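Local coordinates for lipoprotein (Bacteroides fragilis, PDB 3RWX) that is of unknown function but is a putative outer membrane lipoprotein built from two calycin-like beta-barrel domains, at residues Arg187-Gly192 with Ile251-Met256. Sequence-based numbering, arbitrary orientation. Where two conformers were deposited one is given.
Sequences RAMNLG and IDITAM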
loop_
_atom_site.group_PDB
_atom_site.type_symbol
_atom_site.label_atom_id
_atom_site.label_comp_id
_atom_site.label_asym_id
_atom_site.label_seq_id
_atom_site.Cartn_x
_atom_site.Cartn_y
_atom_site.Cartn_z
ATOM N N ARG A 187 -13.471 -31.115 -17.726
ATOM C CA ARG A 187 -12.861 -31.285 -16.426
ATOM C C ARG A 187 -12.051 -30.070 -16.042
ATOM O O ARG A 187 -11.558 -29.337 -16.886
ATOM C CB ARG A 187 -11.955 -32.516 -16.416
ATOM C CG ARG A 187 -12.715 -33.810 -16.666
ATOM C CD ARG A 187 -11.812 -34.987 -16.564
ATOM N NE ARG A 187 -12.542 -36.253 -16.576
ATOM C CZ ARG A 187 -11.960 -37.433 -16.359
ATOM N NH1 ARG A 187 -10.653 -37.503 -16.115
ATOM N NH2 ARG A 187 -12.680 -38.541 -16.385
ATOM N N ALA A 188 -11.913 -29.850 -14.747
ATOM C CA ALA A 188 -11.090 -28.775 -14.288
ATOM C C ALA A 188 -9.611 -29.190 -14.324
ATOM O O ALA A 188 -9.271 -30.360 -14.428
ATOM C CB ALA A 188 -11.509 -28.360 -12.886
HETATM N N MSE A 189 -8.757 -28.187 -14.265
HETATM C CA MSE A 189 -7.321 -28.385 -14.135
HETATM C C MSE A 189 -6.907 -28.185 -12.681
HETATM O O MSE A 189 -7.490 -27.358 -11.956
HETATM C CB MSE A 189 -6.580 -27.376 -15.008
HETATM C CG MSE A 189 -6.863 -27.513 -16.498
HETATM SE SE MSE A 189 -6.925 -25.770 -17.349
HETATM C CE MSE A 189 -8.319 -25.001 -16.235
ATOM N N ASN A 190 -5.889 -28.922 -12.260
ATOM C CA ASN A 190 -5.295 -28.709 -10.954
ATOM C C ASN A 190 -4.418 -27.456 -10.977
ATOM O O ASN A 190 -3.369 -27.464 -11.610
ATOM C CB ASN A 190 -4.462 -29.922 -10.565
ATOM C CG ASN A 190 -4.027 -29.887 -9.128
ATOM O OD1 ASN A 190 -4.691 -29.298 -8.271
ATOM N ND2 ASN A 190 -2.901 -30.523 -8.844
ATOM N N LEU A 191 -4.858 -26.383 -10.311
ATOM C CA LEU A 191 -4.126 -25.103 -10.294
ATOM C C LEU A 191 -4.026 -24.565 -8.886
ATOM O O LEU A 191 -4.966 -24.711 -8.105
ATOM C CB LEU A 191 -4.839 -24.039 -11.126
ATOM C CG LEU A 191 -5.050 -24.256 -12.621
ATOM C CD1 LEU A 191 -6.016 -23.201 -13.194
ATOM C CD2 LEU A 191 -3.728 -24.280 -13.395
ATOM N N GLY A 192 -2.918 -23.898 -8.573
ATOM C CA GLY A 192 -2.668 -23.386 -7.224
ATOM C C GLY A 192 -2.704 -21.873 -7.182
ATOM O O GLY A 192 -3.144 -21.239 -8.136
ATOM N N ILE A 251 -2.833 -24.220 -25.206
ATOM C CA ILE A 251 -3.844 -23.172 -25.240
ATOM C C ILE A 251 -3.789 -22.396 -23.927
ATOM O O ILE A 251 -3.445 -22.938 -22.894
ATOM C CB ILE A 251 -5.254 -23.758 -25.499
ATOM C CG1 ILE A 251 -6.208 -22.655 -25.933
ATOM C CG2 ILE A 251 -5.804 -24.527 -24.271
ATOM C CD1 ILE A 251 -7.550 -23.210 -26.429
ATOM N N ASP A 252 -4.097 -21.118 -23.985
ATOM C CA ASP A 252 -4.154 -20.297 -22.804
ATOM C C ASP A 252 -5.459 -20.530 -22.074
ATOM O O ASP A 252 -6.437 -21.010 -22.655
ATOM C CB ASP A 252 -4.055 -18.825 -23.188
ATOM C CG ASP A 252 -2.676 -18.447 -23.661
ATOM O OD1 ASP A 252 -1.693 -18.981 -23.119
ATOM O OD2 ASP A 252 -2.563 -17.636 -24.594
ATOM N N ILE A 253 -5.427 -20.205 -20.791
ATOM C CA ILE A 253 -6.571 -20.147 -19.933
ATOM C C ILE A 253 -6.803 -18.672 -19.648
ATOM O O ILE A 253 -5.850 -17.909 -19.603
ATOM C CB ILE A 253 -6.265 -20.812 -18.571
ATOM C CG1 ILE A 253 -6.052 -22.297 -18.725
ATOM C CG2 ILE A 253 -7.405 -20.622 -17.582
ATOM C CD1 ILE A 253 -5.669 -22.952 -17.414
ATOM N N THR A 254 -8.053 -18.285 -19.421
ATOM C CA THR A 254 -8.374 -16.929 -19.029
ATOM C C THR A 254 -9.070 -16.954 -17.665
ATOM O O THR A 254 -9.997 -17.734 -17.436
ATOM C CB THR A 254 -9.301 -16.267 -20.056
ATOM O OG1 THR A 254 -8.610 -16.134 -21.307
ATOM C CG2 THR A 254 -9.709 -14.880 -19.577
ATOM N N ALA A 255 -8.629 -16.113 -16.749
ATOM C CA ALA A 255 -9.324 -16.000 -15.476
ATOM C C ALA A 255 -9.679 -14.562 -15.269
ATOM O O ALA A 255 -8.823 -13.712 -15.245
ATOM C CB ALA A 255 -8.469 -16.505 -14.320
HETATM N N MSE A 256 -10.959 -14.289 -15.129
HETATM C CA MSE A 256 -11.401 -12.951 -14.815
HETATM C C MSE A 256 -11.790 -12.867 -13.356
HETATM O O MSE A 256 -12.701 -13.559 -12.897
HETATM C CB MSE A 256 -12.584 -12.580 -15.687
HETATM C CG MSE A 256 -12.184 -12.497 -17.126
HETATM SE SE MSE A 256 -13.645 -11.862 -18.159
HETATM C CE MSE A 256 -13.293 -9.928 -18.202
#
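Ile253 points the end of its side chain at two residues of the 187-192 loop, Met189 and Leu191. Its CG1 lies anti to the carbonyl carbon (chi1 -67°) and CD1 carries straight on from there (chi2 177°), so the longer branch projects fully extended and the methyl CD1 makes the closest approaches. Met189, a selenomethionine, comes back tip to tip, but its chain is bent at chi2 (143°) and again at chi3, which turns CE aside from the line of approach. CE ends 3.6 Å from Ile253 CD1. The SE of Met189 is modelled only 3.1 Å from that same CD1, shorter than an ordinary apolar contact and doubtful; Met189 was deposited in two conformers, of which this is one. Leu191 adds one branch, its CD1 lying 4.2 Å from Ile253 CD1. All this falls within the second calycin-like barrel domain, where 254-256 is an inner strand of an antiparallel sheet, between 144-147 and 237-243. With Met189 CA and Ile253 CA 10.1 Å apart, no hydrogen bond joins the segments, and side chains alone bridge them. The loop backbone is tied down by Tyr152, which bonds Arg187 O, and by Ser178, which bonds Leu191 O.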